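PDB 4CGS: polymerase subunit PA from Dhori virus, which probably binds RNA as part of the viral polymerase, the piece here being the N-terminal domain, the counterpart of the cap-snatching domain of related viruses. Local coordinates for residues 77-89 with 92-104. Residues are numbered along the deposited sequence; the frame is centred on the assembly and turned at random.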
loop_
_atom_site.group_PDB
_atom_site.type_symbol
_atom_site.label_atom_id
_atom_site.label_comp_id
_atom_site.label_asym_id
_atom_site.label_seq_id
_atom_site.Cartn_x
_atom_site.Cartn_y
_atom_site.Cartn_z
ATOM N N ARG A 77 -16.013 -14.408 -6.194
ATOM C CA ARG A 77 -16.328 -15.340 -5.084
ATOM C C ARG A 77 -16.940 -14.559 -3.866
ATOM O O ARG A 77 -17.865 -15.037 -3.190
ATOM C CB ARG A 77 -15.089 -16.086 -4.619
ATOM C CG ARG A 77 -15.444 -17.238 -3.665
ATOM C CD ARG A 77 -14.306 -18.249 -3.464
ATOM N NE ARG A 77 -14.547 -19.069 -2.261
ATOM C CZ ARG A 77 -15.158 -20.264 -2.192
ATOM N NH1 ARG A 77 -15.626 -20.906 -3.269
ATOM N NH2 ARG A 77 -15.284 -20.840 -1.005
ATOM N N GLN A 78 -16.458 -13.356 -3.589
ATOM C CA GLN A 78 -16.961 -12.537 -2.490
ATOM C C GLN A 78 -18.133 -11.652 -2.865
ATOM O O GLN A 78 -18.669 -10.933 -2.043
ATOM C CB GLN A 78 -15.894 -11.621 -1.892
ATOM C CG GLN A 78 -14.761 -12.447 -1.274
ATOM C CD GLN A 78 -15.175 -13.182 -0.047
ATOM O OE1 GLN A 78 -16.115 -12.760 0.640
ATOM N NE2 GLN A 78 -14.471 -14.234 0.293
ATOM N N ASN A 79 -18.496 -11.649 -4.138
ATOM C CA ASN A 79 -19.487 -10.708 -4.655
ATOM C C ASN A 79 -19.178 -9.258 -4.296
ATOM O O ASN A 79 -20.061 -8.531 -3.908
ATOM C CB ASN A 79 -20.904 -11.115 -4.187
ATOM C CG ASN A 79 -22.003 -10.429 -4.978
ATOM O OD1 ASN A 79 -21.841 -10.141 -6.202
ATOM N ND2 ASN A 79 -23.122 -10.142 -4.316
ATOM N N LEU A 80 -17.896 -8.909 -4.474
ATOM C CA LEU A 80 -17.413 -7.536 -4.300
ATOM C C LEU A 80 -16.820 -7.124 -5.611
ATOM O O LEU A 80 -15.721 -7.501 -5.983
ATOM C CB LEU A 80 -16.359 -7.429 -3.218
ATOM C CG LEU A 80 -16.830 -7.664 -1.834
ATOM C CD1 LEU A 80 -15.589 -7.876 -0.953
ATOM C CD2 LEU A 80 -17.741 -6.543 -1.319
ATOM N N ILE A 81 -17.649 -6.426 -6.417
ATOM C CA ILE A 81 -17.350 -6.175 -7.836
ATOM C C ILE A 81 -17.146 -4.673 -8.035
ATOM O O ILE A 81 -17.829 -3.827 -7.418
ATOM C CB ILE A 81 -18.522 -6.612 -8.731
ATOM C CG1 ILE A 81 -19.056 -8.033 -8.342
ATOM C CG2 ILE A 81 -18.061 -6.578 -10.216
ATOM C CD1 ILE A 81 -18.044 -9.170 -8.359
ATOM N N PHE A 82 -16.165 -4.323 -8.835
ATOM C CA PHE A 82 -15.729 -2.919 -9.058
ATOM C C PHE A 82 -15.517 -2.691 -10.544
ATOM O O PHE A 82 -15.455 -3.618 -11.296
ATOM C CB PHE A 82 -14.431 -2.678 -8.338
ATOM C CG PHE A 82 -14.512 -2.957 -6.850
ATOM C CD1 PHE A 82 -14.367 -4.280 -6.383
ATOM C CD2 PHE A 82 -14.924 -1.963 -5.935
ATOM C CE1 PHE A 82 -14.508 -4.590 -5.055
ATOM C CE2 PHE A 82 -14.984 -2.316 -4.608
ATOM C CZ PHE A 82 -14.827 -3.628 -4.206
ATOM N N ALA A 83 -15.450 -1.417 -10.922
ATOM C CA ALA A 83 -15.452 -1.067 -12.362
ATOM C C ALA A 83 -14.328 -0.119 -12.708
ATOM O O ALA A 83 -14.423 0.694 -13.644
ATOM C CB ALA A 83 -16.840 -0.488 -12.738
ATOM N N ARG A 84 -13.221 -0.176 -11.980
ATOM C CA ARG A 84 -12.038 0.542 -12.349
ATOM C C ARG A 84 -11.143 -0.343 -13.203
ATOM O O ARG A 84 -11.193 -1.561 -13.111
ATOM C CB ARG A 84 -11.244 0.989 -11.114
ATOM C CG ARG A 84 -12.044 1.748 -10.112
ATOM C CD ARG A 84 -12.612 3.066 -10.555
ATOM N NE ARG A 84 -13.321 3.740 -9.456
ATOM C CZ ARG A 84 -13.753 4.982 -9.538
ATOM N NH1 ARG A 84 -13.685 5.637 -10.711
ATOM N NH2 ARG A 84 -14.302 5.528 -8.454
ATOM N N PRO A 85 -10.242 0.245 -14.019
ATOM C CA PRO A 85 -9.265 -0.561 -14.783
ATOM C C PRO A 85 -8.375 -1.409 -13.888
ATOM O O PRO A 85 -8.032 -2.514 -14.238
ATOM C CB PRO A 85 -8.404 0.497 -15.505
ATOM C CG PRO A 85 -9.319 1.690 -15.614
ATOM C CD PRO A 85 -10.222 1.670 -14.403
ATOM N N ASN A 86 -7.965 -0.806 -12.767
ATOM C CA ASN A 86 -7.104 -1.440 -11.753
ATOM C C ASN A 86 -7.960 -2.016 -10.603
ATOM O O ASN A 86 -8.900 -1.400 -10.136
ATOM C CB ASN A 86 -6.198 -0.305 -11.140
ATOM C CG ASN A 86 -6.993 0.994 -10.722
ATOM O OD1 ASN A 86 -7.782 1.630 -11.541
ATOM N ND2 ASN A 86 -6.715 1.464 -9.499
ATOM N N VAL A 87 -7.622 -3.236 -10.184
ATOM C CA VAL A 87 -8.364 -3.910 -9.121
ATOM C C VAL A 87 -7.978 -3.314 -7.761
ATOM O O VAL A 87 -6.929 -2.729 -7.554
ATOM C CB VAL A 87 -8.132 -5.460 -9.089
ATOM C CG1 VAL A 87 -8.392 -6.061 -10.442
ATOM C CG2 VAL A 87 -6.730 -5.808 -8.623
ATOM N N PRO A 88 -8.923 -3.340 -6.779
ATOM C CA PRO A 88 -8.528 -2.817 -5.457
ATOM C C PRO A 88 -7.334 -3.566 -4.913
ATOM O O PRO A 88 -7.220 -4.800 -5.083
ATOM C CB PRO A 88 -9.795 -3.010 -4.620
ATOM C CG PRO A 88 -10.898 -3.193 -5.616
ATOM C CD PRO A 88 -10.329 -3.801 -6.783
ATOM N N ASP A 89 -6.496 -2.876 -4.147
ATOM C CA ASP A 89 -5.344 -3.488 -3.487
ATOM C C ASP A 89 -5.701 -4.491 -2.402
ATOM O O ASP A 89 -5.032 -5.502 -2.219
ATOM C CB ASP A 89 -4.411 -2.350 -2.957
ATOM C CG ASP A 89 -3.907 -1.493 -4.051
ATOM O OD1 ASP A 89 -3.278 -2.096 -5.004
ATOM O OD2 ASP A 89 -4.052 -0.266 -3.988
ATOM N N ASP A 92 -11.994 -5.628 1.740
ATOM C CA ASP A 92 -12.318 -5.572 3.131
ATOM C C ASP A 92 -13.636 -6.346 3.280
ATOM O O ASP A 92 -14.693 -5.867 2.853
ATOM C CB ASP A 92 -12.494 -4.131 3.547
ATOM C CG ASP A 92 -12.904 -3.968 4.989
ATOM O OD1 ASP A 92 -13.351 -4.914 5.646
ATOM O OD2 ASP A 92 -12.770 -2.814 5.511
ATOM N N LEU A 93 -13.555 -7.563 3.817
ATOM C CA LEU A 93 -14.718 -8.437 3.882
ATOM C C LEU A 93 -15.684 -8.053 5.017
ATOM O O LEU A 93 -16.868 -8.501 5.077
ATOM C CB LEU A 93 -14.256 -9.868 4.017
ATOM C CG LEU A 93 -13.250 -10.376 2.970
ATOM C CD1 LEU A 93 -12.952 -11.864 3.147
ATOM C CD2 LEU A 93 -13.816 -10.079 1.579
ATOM N N LYS A 94 -15.221 -7.240 5.946
ATOM C CA LYS A 94 -16.104 -6.728 7.061
ATOM C C LYS A 94 -16.962 -5.635 6.535
ATOM O O LYS A 94 -18.206 -5.705 6.664
ATOM C CB LYS A 94 -15.260 -6.316 8.244
ATOM C CG LYS A 94 -16.070 -5.667 9.324
ATOM C CD LYS A 94 -15.143 -5.107 10.383
ATOM C CE LYS A 94 -15.896 -4.390 11.478
ATOM N NZ LYS A 94 -14.899 -3.765 12.365
ATOM N N GLU A 95 -16.346 -4.628 5.977
ATOM C CA GLU A 95 -17.049 -3.430 5.490
ATOM C C GLU A 95 -17.628 -3.615 4.077
ATOM O O GLU A 95 -18.457 -2.791 3.642
ATOM C CB GLU A 95 -16.137 -2.195 5.571
ATOM C CG GLU A 95 -15.723 -1.858 6.991
ATOM C CD GLU A 95 -16.866 -1.567 7.912
ATOM O OE1 GLU A 95 -17.906 -1.135 7.406
ATOM O OE2 GLU A 95 -16.689 -1.766 9.128
ATOM N N ARG A 96 -17.210 -4.673 3.362
ATOM C CA ARG A 96 -17.678 -4.927 1.994
ATOM C C ARG A 96 -17.224 -3.749 1.103
ATOM O O ARG A 96 -18.036 -3.163 0.392
ATOM C CB ARG A 96 -19.194 -5.152 1.915
ATOM C CG ARG A 96 -19.706 -6.173 2.905
ATOM C CD ARG A 96 -19.340 -7.579 2.388
ATOM N NE ARG A 96 -19.934 -7.789 1.045
ATOM C CZ ARG A 96 -19.667 -8.813 0.251
ATOM N NH1 ARG A 96 -18.788 -9.697 0.638
ATOM N NH2 ARG A 96 -20.196 -8.870 -0.997
ATOM N N LYS A 97 -15.923 -3.494 1.126
ATOM C CA LYS A 97 -15.342 -2.376 0.387
ATOM C C LYS A 97 -14.096 -2.888 -0.354
ATOM O O LYS A 97 -13.424 -3.824 0.147
ATOM C CB LYS A 97 -14.891 -1.254 1.307
ATOM C CG LYS A 97 -15.888 -0.615 2.245
ATOM C CD LYS A 97 -16.791 0.376 1.601
ATOM C CE LYS A 97 -17.848 0.920 2.524
ATOM N NZ LYS A 97 -18.827 1.728 1.783
ATOM N N GLY A 98 -13.763 -2.220 -1.449
ATOM C CA GLY A 98 -12.497 -2.370 -2.083
ATOM C C GLY A 98 -11.604 -1.245 -1.596
ATOM O O GLY A 98 -12.028 -0.089 -1.606
ATOM N N VAL A 99 -10.398 -1.567 -1.224
ATOM C CA VAL A 99 -9.455 -0.616 -0.662
ATOM C C VAL A 99 -8.329 -0.397 -1.648
ATOM O O VAL A 99 -7.679 -1.322 -2.068
ATOM C CB VAL A 99 -8.909 -1.094 0.705
ATOM C CG1 VAL A 99 -7.962 -0.032 1.291
ATOM C CG2 VAL A 99 -10.038 -1.431 1.672
ATOM N N TYR A 100 -8.047 0.873 -1.952
ATOM C CA TYR A 100 -6.917 1.252 -2.800
ATOM C C TYR A 100 -5.941 1.980 -1.871
ATOM O O TYR A 100 -6.381 2.790 -1.053
ATOM C CB TYR A 100 -7.354 2.143 -3.920
ATOM C CG TYR A 100 -8.447 1.576 -4.830
ATOM C CD1 TYR A 100 -9.739 1.731 -4.472
ATOM C CD2 TYR A 100 -8.152 0.897 -6.024
ATOM C CE1 TYR A 100 -10.803 1.252 -5.228
ATOM C CE2 TYR A 100 -9.220 0.396 -6.832
ATOM C CZ TYR A 100 -10.507 0.624 -6.395
ATOM O OH TYR A 100 -11.611 0.152 -7.146
ATOM N N VAL A 101 -4.652 1.704 -2.018
ATOM C CA VAL A 101 -3.611 2.365 -1.190
ATOM C C VAL A 101 -2.765 3.238 -2.097
ATOM O O VAL A 101 -2.264 2.767 -3.136
ATOM C CB VAL A 101 -2.765 1.314 -0.510
ATOM C CG1 VAL A 101 -1.609 1.942 0.277
ATOM C CG2 VAL A 101 -3.597 0.453 0.417
ATOM N N LYS A 102 -2.568 4.467 -1.685
ATOM C CA LYS A 102 -1.730 5.413 -2.332
ATOM C C LYS A 102 -0.700 6.005 -1.352
ATOM O O LYS A 102 -1.087 6.529 -0.295
ATOM C CB LYS A 102 -2.627 6.511 -3.054
ATOM C CG LYS A 102 -3.536 6.064 -4.220
ATOM C CD LYS A 102 -4.032 7.235 -5.095
ATOM C CE LYS A 102 -4.673 6.790 -6.433
ATOM N NZ LYS A 102 -4.908 7.881 -7.468
ATOM N N VAL A 103 0.559 5.963 -1.731
ATOM C CA VAL A 103 1.644 6.522 -0.965
ATOM C C VAL A 103 2.118 7.817 -1.630
ATOM O O VAL A 103 2.505 7.857 -2.787
ATOM C CB VAL A 103 2.849 5.553 -0.849
ATOM C CG1 VAL A 103 3.986 6.192 -0.068
ATOM C CG2 VAL A 103 2.379 4.237 -0.252
ATOM N N TYR A 104 2.093 8.890 -0.881
ATOM C CA TYR A 104 2.544 10.202 -1.330
ATOM C C TYR A 104 3.977 10.465 -0.797
ATOM O O TYR A 104 4.156 10.420 0.312
ATOM C CB TYR A 104 1.525 11.177 -0.750
ATOM C CG TYR A 104 0.156 11.116 -1.349
ATOM C CD1 TYR A 104 -0.730 10.080 -1.004
ATOM C CD2 TYR A 104 -0.265 12.006 -2.316
ATOM C CE1 TYR A 104 -1.978 9.972 -1.543
ATOM C CE2 TYR A 104 -1.539 11.920 -2.870
ATOM C CZ TYR A 104 -2.387 10.883 -2.511
ATOM O OH TYR A 104 -3.671 10.771 -3.037
HETATM O O HOH W 1 -18.817 -13.001 0.589
HETATM O O HOH W 2 -11.494 -1.723 -9.413
#
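The backbone oxygen of Gln-78, at the end of helix 68-78, is gripped by both terminal nitrogens of Arg-96: NH2 lies 2.8 Å and NH1 3.0 Å from Gln-78 O. The oxygen sits in the guanidinium plane, end-on between the two nitrogens, and both bonds are bent. The helix closes in a Schellman motif at Asn-79, while Arg-96 and Lys-97, facing Asp-92, form a G1 beta bulge in the hairpin 90-92/97-104. From that bulge Arg-96 reaches across by folding its chain at chi2 and chi3 (-76° and -58°), which carries the guanidinium over Leu-80. Methyl CD2 of Leu-80 rests against the middle of that flat group, 3.4 Å from Arg-96 CZ, while Leu-80 CD1 packs on Leu-93 CD2 at 3.8 Å. Leu-93 in turn lies across the side chain of Gln-78, and a water joins Gln-78 OE1 to Arg-96 NH1, weakly on the arginine side.

Further along, Phe-82 CZ lies 3.3 Å from Gly-98 N, and Pro-88 CB meets Gly-98 CA. Pro-88 then lies alongside Tyr-100, its CA 4.0 Å from the ring centroid in a CH-pi contact over one face. The Tyr-100 hydroxyl bonds to Glu-119, which also forms a salt bridge with Arg-84, and a second water bridges Tyr-100 OH to Asn-86 O. Just before strand 90-92, Asp-89 OD2 uses its anti lone pair to take the Val-101 N-H in a nearly straight bond (2.8 Å, 174°).

The connection thus passes over the turn 93-96 and then strand 97-104, pinned at each end by polar bonds with mainly apolar packing between. Because the cation meets a carbonyl at the negative end of the helix dipole, that grip is probably strengthened electrostatically.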